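Side-chain contacts in Cwp19 (Clostridioides difficile, PDB 5OQ3), which is a cell-wall protein whose TIM-barrel glycoside hydrolase domain, the part modelled here, probably cleaves peptidoglycan, the whole protein perhaps also acting as an amidase: residues Glu118-Phe123 and Ile284-Pro289; Pro41-Asn46 and Lys51-Asp56; His142-Asn147 and Tyr158-Gly163; Trp250-Ser255 and Ser260-Asn265. All blocks are in the same frame, centred on the assembly; numbering follows the deposited sequence.

Contact 1: Glu118-Phe123 and Ile284-Pro289; sequences EFHAWF and IDYVVP
His120 and Tyr286 reach for each other from opposite directions across the inside of the TIM barrel, bridging strands 118-123 and 286-287, the third and sixth of its eight parallel strands. The polar link is a single hydrogen bond, 2.7 Å between His120 ND1 and Tyr286 OH and fairly straight at 162°; either atom could be the donor. The hydroxyl arrives at the edge of the imidazole, near its plane. Tyr286 holds CG between its own backbone N and carbonyl carbon (chi1 75°), and from there the phenol extends inward to the histidine. The aromatic part is a rim-to-rim meeting, planes at 43°, neither ring over the other's face. His120 CE1 lies 3.5 Å from Tyr286 CE2. Val241, on strand 241-244, touches both side chains. His188 ND1 also bonds Tyr286 OH. That hydroxyl has a single proton and can donate to only one of the two ND1 atoms; if both bonds hold, at least one ND1 must be the donor.

Contact 2: Pro41-Asn46 and Lys51-Asp56; sequences PKTKNN and KKEYTD
Glu53 lays its carboxylate against the loop backbone at Lys42 and Thr43, with Lys42 CB packed 3.6 Å from Glu53 OE2. Glu53 OE2 takes the hydroxyl proton of Thr43 OG1 on its syn lone pair at a short 2.6 Å. Glu53 OE1 accepts from Thr43 N at 3.1 Å, 155° at the hydrogen and also on the syn side, slightly out of the carboxylate plane. Lys42 N adds a weak third bond, to Glu53 OE1, bent to 126°. Thr43 thus offers backbone N-H and hydroxyl to the two oxygens of one group, and this pairing fixes the rotation of the carboxylate. In the barrel this ties the loop after strand 27-32 to helix 47-63, which follows that loop in the chain and begins at the N-cap Asn46, whose OD1 accepts from Lys49 N. Thr43 turns OG1 beside its own backbone N (chi1 -55°), which lines up the two donors, and its side chain crosses that of Glu53 at about a right angle. Pro41, preceded by a cis peptide bond, brings CB to 3.9 Å from Glu53 OE1. Lys42 NZ leads away, 6.7 Å from Glu53 OE2, though its charge may still steady the carboxylate.

Contact 3: His142-Asn147 and Tyr158-Gly163; sequences HPAKKN and YYYDPG
Tyr160 pushes the end of its ring into the first turn of helix 143-146, and the close packing gathers round its hydroxyl. His142 CE1 comes nearest, 3.3 Å from Tyr160 OH, which sits at the edge of the imidazole near the ring plane. Pro143 CB lies 3.7 Å from Tyr160 OH, and Ala144 CB rests 3.9 Å from Tyr160 CE1, meeting the phenol obliquely. The hydroxyl is hydrogen-bonded to Ser77 OG; toward 142-147 it makes packing contacts. The imidazole is tied to the start of the helix: His142 is the N-cap, and its ND1 accepts from Ala144 N at 3.0 Å, the donor only 3° out of the ring plane. Its CG stands anti to the backbone N (chi1 -168°), which swings the ring round to that amide. The contact joins this short helix, in the long excursion after barrel strand 118-123, to the two-stranded antiparallel hairpin of 151-154 and 157-160. Tyr170 of helix 165-181 touches both Pro143 and Tyr160. Outward the packing gives way: Lys146 is exposed, and Asn147, past the helix and partly exposed, makes no contact with 158-163. Its ND2 turns back instead to Pro143 O, reaching a lone pair in the carbonyl plane.

Contact 4: Trp250-Ser255 and Ser260-Asn265; sequences WRNKSS and SDTSGN
Asn252 feeds its side chain along the backbone of 260-265, starting with CB, which rests 3.3 Å from Thr262 O. CG stays equally near that carbonyl, and the amide then splits its two ends between different partners. Asn252 OD1 accepts from Thr262 OG1 at 2.7 Å, on a lone pair in its carbonyl plane, the two side chains crossing at about a right angle. Asn252 ND2 donates to Gly264 O at 2.8 Å, 160° at the hydrogen, with the acceptor 10° out of the amide plane. Held at both ends, the amide has its flip settled. CG lies beside the backbone N (chi1 -58°), which sends the amide over to 262-264. The backbones themselves make a single beta bridge, Asn252 with Ser260: Ser260 N donates to Arg251 O at 3.0 Å, and Lys253 N to Ser260 O at 2.8 Å. Lys253 CB packs 3.5 Å from Ser260 O. Both segments belong to the long loop after barrel strand 241-244, so the bridge joins two parts of this loop, which turns back on itself before helix 267-270. Two waters each donate to Thr262 O; one accepts from Ser254 N, the other bonds Ser254 OG. At the exposed end, Asp261 OD2 forms a salt bridge with Lys304.

Overall arrangement
All four contacts belong to one TIM-barrel domain, but only contact 1 lies inside the barrel, its centre about 7 Å from the chain's; the centres of the others are about 19 to 22 Å out. Contact 2 comes first along the chain, then strand 118-123 opens contact 1, and contacts 3 and 4 follow before strand 286-287 completes it. Contacts 2, 3 and 4 are each centred about 24 Å from the centre of contact 1. Contacts 2 and 4 fall on opposite sides of the chain's centre, about 41 Å apart between centres. Contact 2 touches contact 1 where Tyr54 OH packs on Phe119 CE2, 3.8 Å away. Thus one contact spans the barrel, and three join loops, helices and a hairpin around it.

Contact 1: Glu118-Phe123 and Ile284-Pro289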
loop_
_atom_site.group_PDB
_atom_site.type_symbol
_atom_site.label_atom_id
_atom_site.label_comp_id
_atom_site.label_asym_id
_atom_site.label_seq_id
_atom_site.Cartn_x
_atom_site.Cartn_y
_atom_site.Cartn_z
ATOM N N GLU A 118 -0.435 -15.105 -7.240
ATOM C CA GLU A 118 0.283 -13.955 -7.748
ATOM C C GLU A 118 0.954 -13.207 -6.601
ATOM O O GLU A 118 0.559 -13.344 -5.420
ATOM C CB GLU A 118 -0.651 -13.015 -8.521
ATOM C CG GLU A 118 -1.392 -13.684 -9.664
ATOM C CD GLU A 118 -0.772 -13.491 -10.992
ATOM O OE1 GLU A 118 -0.433 -12.352 -11.336
ATOM O OE2 GLU A 118 -0.714 -14.465 -11.762
ATOM N N PHE A 119 1.993 -12.468 -6.959
ATOM C CA PHE A 119 2.824 -11.772 -5.991
ATOM C C PHE A 119 2.916 -10.312 -6.408
ATOM O O PHE A 119 3.446 -9.979 -7.475
ATOM C CB PHE A 119 4.228 -12.382 -5.961
ATOM C CG PHE A 119 5.086 -11.805 -4.877
ATOM C CD1 PHE A 119 5.754 -10.607 -5.061
ATOM C CD2 PHE A 119 5.222 -12.468 -3.652
ATOM C CE1 PHE A 119 6.526 -10.070 -4.069
ATOM C CE2 PHE A 119 6.013 -11.926 -2.651
ATOM C CZ PHE A 119 6.670 -10.736 -2.872
ATOM N N HIS A 120 2.421 -9.413 -5.584
ATOM C CA HIS A 120 2.559 -7.962 -5.778
ATOM C C HIS A 120 3.534 -7.440 -4.718
ATOM O O HIS A 120 3.339 -7.624 -3.535
ATOM C CB HIS A 120 1.239 -7.220 -5.669
ATOM C CG HIS A 120 0.281 -7.525 -6.777
ATOM N ND1 HIS A 120 -0.733 -6.661 -7.128
ATOM C CD2 HIS A 120 0.191 -8.577 -7.634
ATOM C CE1 HIS A 120 -1.412 -7.182 -8.133
ATOM N NE2 HIS A 120 -0.884 -8.342 -8.455
ATOM N N ALA A 121 4.602 -6.795 -5.164
ATOM C CA ALA A 121 5.589 -6.153 -4.298
ATOM C C ALA A 121 5.074 -4.799 -3.853
ATOM O O ALA A 121 4.821 -3.919 -4.695
ATOM C CB ALA A 121 6.903 -6.003 -5.049
ATOM N N TRP A 122 4.917 -4.640 -2.531
ATOM C CA TRP A 122 4.396 -3.443 -1.934
ATOM C C TRP A 122 5.543 -2.567 -1.384
ATOM O O TRP A 122 6.383 -3.030 -0.611
ATOM C CB TRP A 122 3.371 -3.844 -0.889
ATOM C CG TRP A 122 2.975 -2.929 0.211
ATOM C CD1 TRP A 122 3.055 -1.551 0.248
ATOM C CD2 TRP A 122 2.337 -3.320 1.421
ATOM N NE1 TRP A 122 2.563 -1.095 1.436
ATOM C CE2 TRP A 122 2.130 -2.153 2.175
ATOM C CE3 TRP A 122 1.969 -4.548 1.977
ATOM C CZ2 TRP A 122 1.522 -2.165 3.445
ATOM C CZ3 TRP A 122 1.395 -4.569 3.245
ATOM C CH2 TRP A 122 1.178 -3.385 3.958
ATOM N N PHE A 123 5.493 -1.310 -1.788
ATOM C CA PHE A 123 6.473 -0.289 -1.410
ATOM C C PHE A 123 5.790 0.889 -0.707
ATOM O O PHE A 123 4.700 1.331 -1.122
ATOM C CB PHE A 123 7.163 0.272 -2.656
ATOM C CG PHE A 123 7.871 -0.745 -3.498
ATOM C CD1 PHE A 123 7.192 -1.513 -4.462
ATOM C CD2 PHE A 123 9.250 -0.854 -3.449
ATOM C CE1 PHE A 123 7.855 -2.419 -5.246
ATOM C CE2 PHE A 123 9.911 -1.775 -4.230
ATOM C CZ PHE A 123 9.220 -2.545 -5.159
ATOM N N ILE A 284 -2.595 4.560 -13.002
ATOM C CA ILE A 284 -2.524 3.300 -12.283
ATOM C C ILE A 284 -3.335 2.266 -13.081
ATOM O O ILE A 284 -4.249 2.637 -13.821
ATOM C CB ILE A 284 -3.076 3.440 -10.826
ATOM C CG1 ILE A 284 -4.522 3.961 -10.786
ATOM C CG2 ILE A 284 -2.137 4.327 -9.986
ATOM C CD1 ILE A 284 -5.066 4.183 -9.409
ATOM N N ASP A 285 -3.000 0.995 -12.882
ATOM C CA ASP A 285 -3.810 -0.088 -13.445
ATOM C C ASP A 285 -4.953 -0.539 -12.547
ATOM O O ASP A 285 -5.965 -1.048 -13.032
ATOM C CB ASP A 285 -2.943 -1.307 -13.742
ATOM C CG ASP A 285 -1.886 -1.078 -14.793
ATOM O OD1 ASP A 285 -2.227 -0.558 -15.852
ATOM O OD2 ASP A 285 -0.721 -1.425 -14.524
ATOM N N TYR A 286 -4.763 -0.387 -11.229
ATOM C CA TYR A 286 -5.782 -0.773 -10.247
ATOM C C TYR A 286 -5.741 0.141 -9.063
ATOM O O TYR A 286 -4.722 0.744 -8.769
ATOM C CB TYR A 286 -5.635 -2.262 -9.867
ATOM C CG TYR A 286 -4.518 -2.708 -8.960
ATOM C CD1 TYR A 286 -4.633 -2.555 -7.579
ATOM C CD2 TYR A 286 -3.386 -3.325 -9.448
ATOM C CE1 TYR A 286 -3.662 -3.034 -6.726
ATOM C CE2 TYR A 286 -2.419 -3.841 -8.576
ATOM C CZ TYR A 286 -2.573 -3.679 -7.211
ATOM O OH TYR A 286 -1.623 -4.201 -6.331
ATOM N N VAL A 287 -6.869 0.201 -8.352
ATOM C CA VAL A 287 -7.009 1.049 -7.180
ATOM C C VAL A 287 -7.761 0.252 -6.122
ATOM O O VAL A 287 -8.690 -0.528 -6.421
ATOM C CB VAL A 287 -7.768 2.363 -7.561
ATOM C CG1 VAL A 287 -9.236 2.095 -7.955
ATOM C CG2 VAL A 287 -7.658 3.392 -6.453
ATOM N N VAL A 288 -7.312 0.435 -4.870
ATOM C CA VAL A 288 -7.828 -0.324 -3.722
ATOM C C VAL A 288 -8.222 0.616 -2.585
ATOM O O VAL A 288 -7.507 0.725 -1.584
ATOM C CB VAL A 288 -6.846 -1.414 -3.237
ATOM C CG1 VAL A 288 -7.540 -2.330 -2.261
ATOM C CG2 VAL A 288 -6.222 -2.162 -4.388
ATOM N N PRO A 289 -9.360 1.330 -2.702
ATOM C CA PRO A 289 -9.738 2.182 -1.595
ATOM C C PRO A 289 -9.894 1.346 -0.328
ATOM O O PRO A 289 -10.481 0.254 -0.342
ATOM C CB PRO A 289 -11.071 2.795 -2.055
ATOM C CG PRO A 289 -11.560 1.866 -3.135
ATOM C CD PRO A 289 -10.368 1.261 -3.768
#

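Contact 2: Pro41-Asn46 and Lys51-Asp56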
loop_
_atom_site.group_PDB
_atom_site.type_symbol
_atom_site.label_atom_id
_atom_site.label_comp_id
_atom_site.label_asym_id
_atom_site.label_seq_id
_atom_site.Cartn_x
_atom_site.Cartn_y
_atom_site.Cartn_z
ATOM N N PRO A 41 8.112 -11.306 8.971
ATOM C CA PRO A 41 8.308 -12.561 9.727
ATOM C C PRO A 41 8.050 -12.374 11.202
ATOM O O PRO A 41 8.295 -11.293 11.725
ATOM C CB PRO A 41 9.795 -12.855 9.486
ATOM C CG PRO A 41 10.426 -11.514 9.377
ATOM C CD PRO A 41 9.391 -10.620 8.715
ATOM N N LYS A 42 7.560 -13.422 11.869
ATOM C CA LYS A 42 7.348 -13.364 13.313
ATOM C C LYS A 42 8.701 -13.420 14.017
ATOM O O LYS A 42 8.876 -12.799 15.067
ATOM C CB LYS A 42 6.478 -14.544 13.737
ATOM C CG LYS A 42 5.971 -14.525 15.164
ATOM C CD LYS A 42 5.415 -15.896 15.550
ATOM C CE LYS A 42 4.025 -15.808 16.170
ATOM N NZ LYS A 42 3.985 -14.995 17.416
ATOM N N THR A 43 9.642 -14.181 13.450
ATOM C CA THR A 43 10.959 -14.416 14.065
ATOM C C THR A 43 12.050 -13.637 13.321
ATOM O O THR A 43 12.039 -13.603 12.090
ATOM C CB THR A 43 11.306 -15.924 14.004
ATOM O OG1 THR A 43 10.244 -16.687 14.605
ATOM C CG2 THR A 43 12.618 -16.227 14.716
ATOM N N LYS A 44 12.952 -12.996 14.068
ATOM C CA LYS A 44 14.123 -12.322 13.495
ATOM C C LYS A 44 15.333 -13.237 13.636
ATOM O O LYS A 44 15.355 -14.075 14.499
ATOM C CB LYS A 44 14.372 -11.002 14.226
ATOM C CG LYS A 44 13.286 -9.989 13.968
ATOM C CD LYS A 44 13.383 -8.802 14.911
ATOM C CE LYS A 44 12.095 -8.011 14.877
ATOM N NZ LYS A 44 12.080 -6.850 15.800
ATOM N N ASN A 45 16.318 -13.067 12.750
ATOM C CA ASN A 45 17.597 -13.792 12.830
ATOM C C ASN A 45 17.447 -15.288 12.867
ATOM O O ASN A 45 18.046 -15.970 13.715
ATOM C CB ASN A 45 18.397 -13.361 14.059
ATOM C CG ASN A 45 18.725 -11.927 14.015
ATOM O OD1 ASN A 45 19.372 -11.467 13.059
ATOM N ND2 ASN A 45 18.264 -11.185 15.022
ATOM N N ASN A 46 16.649 -15.782 11.919
ATOM C CA ASN A 46 16.471 -17.225 11.801
ATOM C C ASN A 46 15.866 -17.526 10.424
ATOM O O ASN A 46 14.659 -17.598 10.240
ATOM C CB ASN A 46 15.632 -17.774 12.967
ATOM C CG ASN A 46 15.565 -19.288 12.975
ATOM O OD1 ASN A 46 15.672 -19.944 11.930
ATOM N ND2 ASN A 46 15.382 -19.854 14.155
ATOM N N LYS A 51 11.422 -18.706 6.666
ATOM C CA LYS A 51 10.926 -19.413 5.486
ATOM C C LYS A 51 9.685 -20.240 5.849
ATOM O O LYS A 51 8.675 -20.215 5.107
ATOM C CB LYS A 51 12.015 -20.308 4.881
ATOM C CG LYS A 51 13.116 -19.557 4.126
ATOM C CD LYS A 51 14.173 -20.523 3.608
ATOM C CE LYS A 51 15.198 -19.789 2.787
ATOM N NZ LYS A 51 16.282 -20.690 2.387
ATOM N N LYS A 52 9.753 -21.005 6.942
ATOM C CA LYS A 52 8.601 -21.837 7.319
ATOM C C LYS A 52 7.376 -20.983 7.724
ATOM O O LYS A 52 6.236 -21.325 7.395
ATOM C CB LYS A 52 9.002 -22.805 8.433
ATOM C CG LYS A 52 7.851 -23.616 8.988
ATOM C CD LYS A 52 7.298 -24.668 8.035
ATOM C CE LYS A 52 6.755 -25.872 8.802
ATOM N NZ LYS A 52 6.046 -25.554 10.093
ATOM N N GLU A 53 7.601 -19.890 8.459
ATOM C CA GLU A 53 6.516 -18.976 8.794
ATOM C C GLU A 53 5.785 -18.458 7.527
ATOM O O GLU A 53 4.571 -18.413 7.480
ATOM C CB GLU A 53 7.031 -17.802 9.633
ATOM C CG GLU A 53 7.281 -18.155 11.072
ATOM C CD GLU A 53 8.186 -17.201 11.822
ATOM O OE1 GLU A 53 8.669 -16.201 11.254
ATOM O OE2 GLU A 53 8.402 -17.486 13.031
ATOM N N TYR A 54 6.545 -18.174 6.460
ATOM C CA TYR A 54 5.960 -17.703 5.216
ATOM C C TYR A 54 5.170 -18.782 4.488
ATOM O O TYR A 54 4.023 -18.533 4.069
ATOM C CB TYR A 54 7.008 -17.165 4.298
ATOM C CG TYR A 54 6.461 -16.591 3.013
ATOM C CD1 TYR A 54 5.699 -15.411 3.004
ATOM C CD2 TYR A 54 6.680 -17.227 1.817
ATOM C CE1 TYR A 54 5.222 -14.856 1.811
ATOM C CE2 TYR A 54 6.232 -16.710 0.637
ATOM C CZ TYR A 54 5.491 -15.517 0.635
ATOM O OH TYR A 54 5.091 -14.968 -0.538
ATOM N N THR A 55 5.754 -19.971 4.352
ATOM C CA THR A 55 5.014 -21.014 3.633
ATOM C C THR A 55 3.761 -21.455 4.380
ATOM O O THR A 55 2.743 -21.748 3.782
ATOM C CB THR A 55 5.892 -22.215 3.212
ATOM O OG1 THR A 55 6.543 -22.734 4.358
ATOM C CG2 THR A 55 6.916 -21.787 2.184
ATOM N N ASP A 56 3.852 -21.520 5.695
ATOM C CA ASP A 56 2.683 -21.846 6.490
ATOM C C ASP A 56 1.591 -20.786 6.321
ATOM O O ASP A 56 0.402 -21.106 6.239
ATOM C CB ASP A 56 3.051 -21.925 7.980
ATOM C CG ASP A 56 3.787 -23.217 8.364
ATOM O OD1 ASP A 56 3.861 -24.192 7.550
ATOM O OD2 ASP A 56 4.267 -23.240 9.535
#

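Contact 3: His142-Asn147 and Tyr158-Gly163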
loop_
_atom_site.group_PDB
_atom_site.type_symbol
_atom_site.label_atom_id
_atom_site.label_comp_id
_atom_site.label_asym_id
_atom_site.label_seq_id
_atom_site.Cartn_x
_atom_site.Cartn_y
_atom_site.Cartn_z
ATOM N N HIS A 142 22.858 4.869 3.295
ATOM C CA HIS A 142 21.413 5.081 3.189
ATOM C C HIS A 142 21.159 6.295 2.288
ATOM O O HIS A 142 21.821 7.323 2.466
ATOM C CB HIS A 142 20.863 5.315 4.581
ATOM C CG HIS A 142 19.375 5.274 4.670
ATOM N ND1 HIS A 142 18.555 6.176 4.018
ATOM C CD2 HIS A 142 18.555 4.447 5.354
ATOM C CE1 HIS A 142 17.300 5.898 4.303
ATOM N NE2 HIS A 142 17.272 4.860 5.118
ATOM N N PRO A 143 20.235 6.178 1.305
ATOM C CA PRO A 143 19.965 7.344 0.444
ATOM C C PRO A 143 19.672 8.646 1.156
ATOM O O PRO A 143 20.040 9.699 0.660
ATOM C CB PRO A 143 18.775 6.889 -0.394
ATOM C CG PRO A 143 18.909 5.392 -0.441
ATOM C CD PRO A 143 19.446 4.990 0.892
ATOM N N ALA A 144 18.981 8.600 2.294
ATOM C CA ALA A 144 18.651 9.818 3.027
ATOM C C ALA A 144 19.911 10.446 3.689
ATOM O O ALA A 144 19.986 11.664 3.864
ATOM C CB ALA A 144 17.597 9.516 4.072
ATOM N N LYS A 145 20.860 9.599 4.058
ATOM C CA LYS A 145 22.127 10.077 4.603
ATOM C C LYS A 145 23.016 10.663 3.507
ATOM O O LYS A 145 23.649 11.716 3.687
ATOM C CB LYS A 145 22.865 8.941 5.350
ATOM C CG LYS A 145 24.141 9.397 6.021
ATOM C CD LYS A 145 24.624 8.352 7.007
ATOM C CE LYS A 145 24.139 8.624 8.432
ATOM N NZ LYS A 145 24.934 9.685 9.090
ATOM N N LYS A 146 23.018 10.030 2.344
ATOM C CA LYS A 146 23.780 10.558 1.211
ATOM C C LYS A 146 23.196 11.823 0.588
ATOM O O LYS A 146 23.925 12.583 -0.074
ATOM C CB LYS A 146 23.889 9.513 0.113
ATOM C CG LYS A 146 24.683 8.284 0.545
ATOM C CD LYS A 146 24.911 7.280 -0.592
ATOM C CE LYS A 146 23.628 6.628 -1.098
ATOM N NZ LYS A 146 23.957 5.328 -1.761
ATOM N N ASN A 147 21.892 12.038 0.778
ATOM C CA ASN A 147 21.200 13.128 0.132
ATOM C C ASN A 147 20.348 13.892 1.140
ATOM O O ASN A 147 19.126 13.851 1.100
ATOM C CB ASN A 147 20.338 12.591 -0.999
ATOM C CG ASN A 147 21.134 11.894 -2.064
ATOM O OD1 ASN A 147 21.704 12.540 -2.942
ATOM N ND2 ASN A 147 21.152 10.560 -2.013
ATOM N N TYR A 158 10.824 11.757 9.619
ATOM C CA TYR A 158 11.457 12.235 8.402
ATOM C C TYR A 158 10.932 11.500 7.184
ATOM O O TYR A 158 10.624 10.299 7.249
ATOM C CB TYR A 158 12.976 12.082 8.456
ATOM C CG TYR A 158 13.671 12.914 9.504
ATOM C CD1 TYR A 158 13.791 12.480 10.816
ATOM C CD2 TYR A 158 14.252 14.132 9.161
ATOM C CE1 TYR A 158 14.476 13.238 11.765
ATOM C CE2 TYR A 158 14.926 14.910 10.102
ATOM C CZ TYR A 158 15.039 14.453 11.395
ATOM O OH TYR A 158 15.708 15.203 12.364
ATOM N N TYR A 159 10.877 12.240 6.066
ATOM C CA TYR A 159 10.272 11.821 4.789
ATOM C C TYR A 159 11.115 12.292 3.647
ATOM O O TYR A 159 11.717 13.365 3.717
ATOM C CB TYR A 159 8.882 12.472 4.681
ATOM C CG TYR A 159 7.935 12.091 5.770
ATOM C CD1 TYR A 159 7.943 12.771 6.965
ATOM C CD2 TYR A 159 6.997 11.063 5.609
ATOM C CE1 TYR A 159 7.095 12.396 7.991
ATOM C CE2 TYR A 159 6.147 10.679 6.636
ATOM C CZ TYR A 159 6.165 11.387 7.801
ATOM O OH TYR A 159 5.281 10.998 8.791
ATOM N N TYR A 160 11.073 11.542 2.541
ATOM C CA TYR A 160 11.567 12.085 1.278
ATOM C C TYR A 160 10.587 13.156 0.782
ATOM O O TYR A 160 9.374 13.009 0.972
ATOM C CB TYR A 160 11.749 11.018 0.222
ATOM C CG TYR A 160 12.805 10.007 0.576
ATOM C CD1 TYR A 160 14.168 10.369 0.641
ATOM C CD2 TYR A 160 12.463 8.726 0.925
ATOM C CE1 TYR A 160 15.120 9.459 1.019
ATOM C CE2 TYR A 160 13.415 7.787 1.274
ATOM C CZ TYR A 160 14.756 8.169 1.341
ATOM O OH TYR A 160 15.707 7.238 1.689
ATOM N N ASP A 161 11.105 14.194 0.157
ATOM C CA ASP A 161 10.294 15.308 -0.361
ATOM C C ASP A 161 9.658 14.935 -1.698
ATOM O O ASP A 161 10.363 14.830 -2.722
ATOM C CB ASP A 161 11.216 16.535 -0.522
ATOM C CG ASP A 161 10.494 17.819 -0.882
ATOM O OD1 ASP A 161 9.316 17.760 -1.337
ATOM O OD2 ASP A 161 11.157 18.862 -0.648
ATOM N N PRO A 162 8.327 14.765 -1.731
ATOM C CA PRO A 162 7.680 14.378 -2.998
ATOM C C PRO A 162 7.848 15.400 -4.116
ATOM O O PRO A 162 7.606 15.036 -5.305
ATOM C CB PRO A 162 6.216 14.198 -2.590
ATOM C CG PRO A 162 6.219 14.014 -1.100
ATOM C CD PRO A 162 7.369 14.846 -0.620
ATOM N N GLY A 163 8.209 16.638 -3.780
ATOM C CA GLY A 163 8.354 17.678 -4.769
ATOM C C GLY A 163 9.674 17.782 -5.476
ATOM O O GLY A 163 9.776 18.604 -6.386
#

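Contact 4: Trp250-Ser255 and Ser260-Asn265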
loop_
_atom_site.group_PDB
_atom_site.type_symbol
_atom_site.label_atom_id
_atom_site.label_comp_id
_atom_site.label_asym_id
_atom_site.label_seq_id
_atom_site.Cartn_x
_atom_site.Cartn_y
_atom_site.Cartn_z
ATOM N N TRP A 250 -12.004 10.139 -0.710
ATOM C CA TRP A 250 -11.287 11.061 -1.583
ATOM C C TRP A 250 -11.627 12.517 -1.207
ATOM O O TRP A 250 -10.755 13.241 -0.687
ATOM C CB TRP A 250 -11.625 10.739 -3.032
ATOM C CG TRP A 250 -11.128 11.744 -4.004
ATOM C CD1 TRP A 250 -9.820 11.948 -4.398
ATOM C CD2 TRP A 250 -11.916 12.707 -4.720
ATOM N NE1 TRP A 250 -9.767 12.974 -5.321
ATOM C CE2 TRP A 250 -11.027 13.481 -5.506
ATOM C CE3 TRP A 250 -13.269 13.047 -4.710
ATOM C CZ2 TRP A 250 -11.458 14.539 -6.305
ATOM C CZ3 TRP A 250 -13.696 14.079 -5.567
ATOM C CH2 TRP A 250 -12.799 14.804 -6.315
ATOM N N ARG A 251 -12.910 12.874 -1.350
ATOM C CA ARG A 251 -13.429 14.156 -0.841
ATOM C C ARG A 251 -14.859 13.886 -0.366
ATOM O O ARG A 251 -15.602 13.151 -1.016
ATOM C CB ARG A 251 -13.499 15.274 -1.897
ATOM C CG ARG A 251 -12.176 15.630 -2.494
ATOM C CD ARG A 251 -12.260 16.837 -3.399
ATOM N NE ARG A 251 -12.271 18.071 -2.645
ATOM C CZ ARG A 251 -12.255 19.282 -3.192
ATOM N NH1 ARG A 251 -12.170 20.337 -2.413
ATOM N NH2 ARG A 251 -12.357 19.434 -4.502
ATOM N N ASN A 252 -15.248 14.531 0.736
ATOM C CA ASN A 252 -16.617 14.533 1.156
ATOM C C ASN A 252 -17.474 15.460 0.254
ATOM O O ASN A 252 -16.987 16.461 -0.297
ATOM C CB ASN A 252 -16.716 14.991 2.604
ATOM C CG ASN A 252 -15.910 14.139 3.561
ATOM O OD1 ASN A 252 -15.984 12.910 3.521
ATOM N ND2 ASN A 252 -15.170 14.791 4.470
ATOM N N LYS A 253 -18.761 15.125 0.139
ATOM C CA LYS A 253 -19.709 15.927 -0.630
ATOM C C LYS A 253 -19.771 17.371 -0.134
ATOM O O LYS A 253 -19.955 18.308 -0.921
ATOM C CB LYS A 253 -21.094 15.265 -0.625
ATOM C CG LYS A 253 -22.092 15.873 -1.594
ATOM C CD LYS A 253 -23.298 14.958 -1.799
ATOM C CE LYS A 253 -22.979 13.802 -2.737
ATOM N NZ LYS A 253 -24.181 12.967 -2.986
ATOM N N SER A 254 -19.580 17.551 1.169
ATOM C CA SER A 254 -19.529 18.886 1.755
ATOM C C SER A 254 -18.363 19.762 1.235
ATOM O O SER A 254 -18.433 20.988 1.349
ATOM C CB SER A 254 -19.467 18.777 3.278
ATOM O OG SER A 254 -18.343 18.014 3.708
ATOM N N SER A 255 -17.306 19.149 0.692
ATOM C CA SER A 255 -16.186 19.896 0.057
ATOM C C SER A 255 -16.280 19.930 -1.473
ATOM O O SER A 255 -15.699 20.803 -2.101
ATOM C CB SER A 255 -14.841 19.249 0.393
ATOM O OG SER A 255 -14.670 19.136 1.778
ATOM N N SER A 260 -18.194 11.919 -1.908
ATOM C CA SER A 260 -19.015 10.903 -1.256
ATOM C C SER A 260 -19.814 11.464 -0.096
ATOM O O SER A 260 -19.422 12.456 0.518
ATOM C CB SER A 260 -18.106 9.746 -0.810
ATOM O OG SER A 260 -17.021 10.213 -0.009
ATOM N N ASP A 261 -20.947 10.806 0.189
ATOM C CA ASP A 261 -21.841 11.248 1.261
ATOM C C ASP A 261 -21.293 10.761 2.592
ATOM O O ASP A 261 -21.825 9.833 3.234
ATOM C CB ASP A 261 -23.306 10.847 1.032
ATOM C CG ASP A 261 -24.243 11.416 2.110
ATOM O OD1 ASP A 261 -23.936 12.494 2.692
ATOM O OD2 ASP A 261 -25.273 10.765 2.393
ATOM N N THR A 262 -20.217 11.429 3.004
ATOM C CA THR A 262 -19.391 11.013 4.124
ATOM C C THR A 262 -18.882 12.244 4.862
ATOM O O THR A 262 -19.025 13.367 4.371
ATOM C CB THR A 262 -18.189 10.193 3.593
ATOM O OG1 THR A 262 -17.488 10.873 2.553
ATOM C CG2 THR A 262 -18.614 8.832 3.023
ATOM N N SER A 263 -18.267 12.030 6.020
ATOM C CA SER A 263 -17.593 13.093 6.802
ATOM C C SER A 263 -16.230 12.560 7.286
ATOM O O SER A 263 -15.922 11.400 7.091
ATOM C CB SER A 263 -18.502 13.564 7.947
ATOM O OG SER A 263 -18.693 12.526 8.888
ATOM N N GLY A 264 -15.378 13.397 7.866
ATOM C CA GLY A 264 -14.025 12.935 8.252
ATOM C C GLY A 264 -12.964 13.007 7.155
ATOM O O GLY A 264 -13.175 13.615 6.120
ATOM N N ASN A 265 -11.849 12.328 7.388
ATOM C CA ASN A 265 -10.611 12.651 6.687
ATOM C C ASN A 265 -10.649 12.313 5.208
ATOM O O ASN A 265 -11.082 11.246 4.808
ATOM C CB ASN A 265 -9.394 12.026 7.388
ATOM C CG ASN A 265 -9.008 12.766 8.669
ATOM O OD1 ASN A 265 -9.561 13.817 8.992
ATOM N ND2 ASN A 265 -8.048 12.225 9.392
HETATM O O HOH W 1 -14.678 10.032 -1.627
HETATM O O HOH W 2 -20.381 15.261 3.026
HETATM O O HOH W 3 -18.810 16.079 5.564
#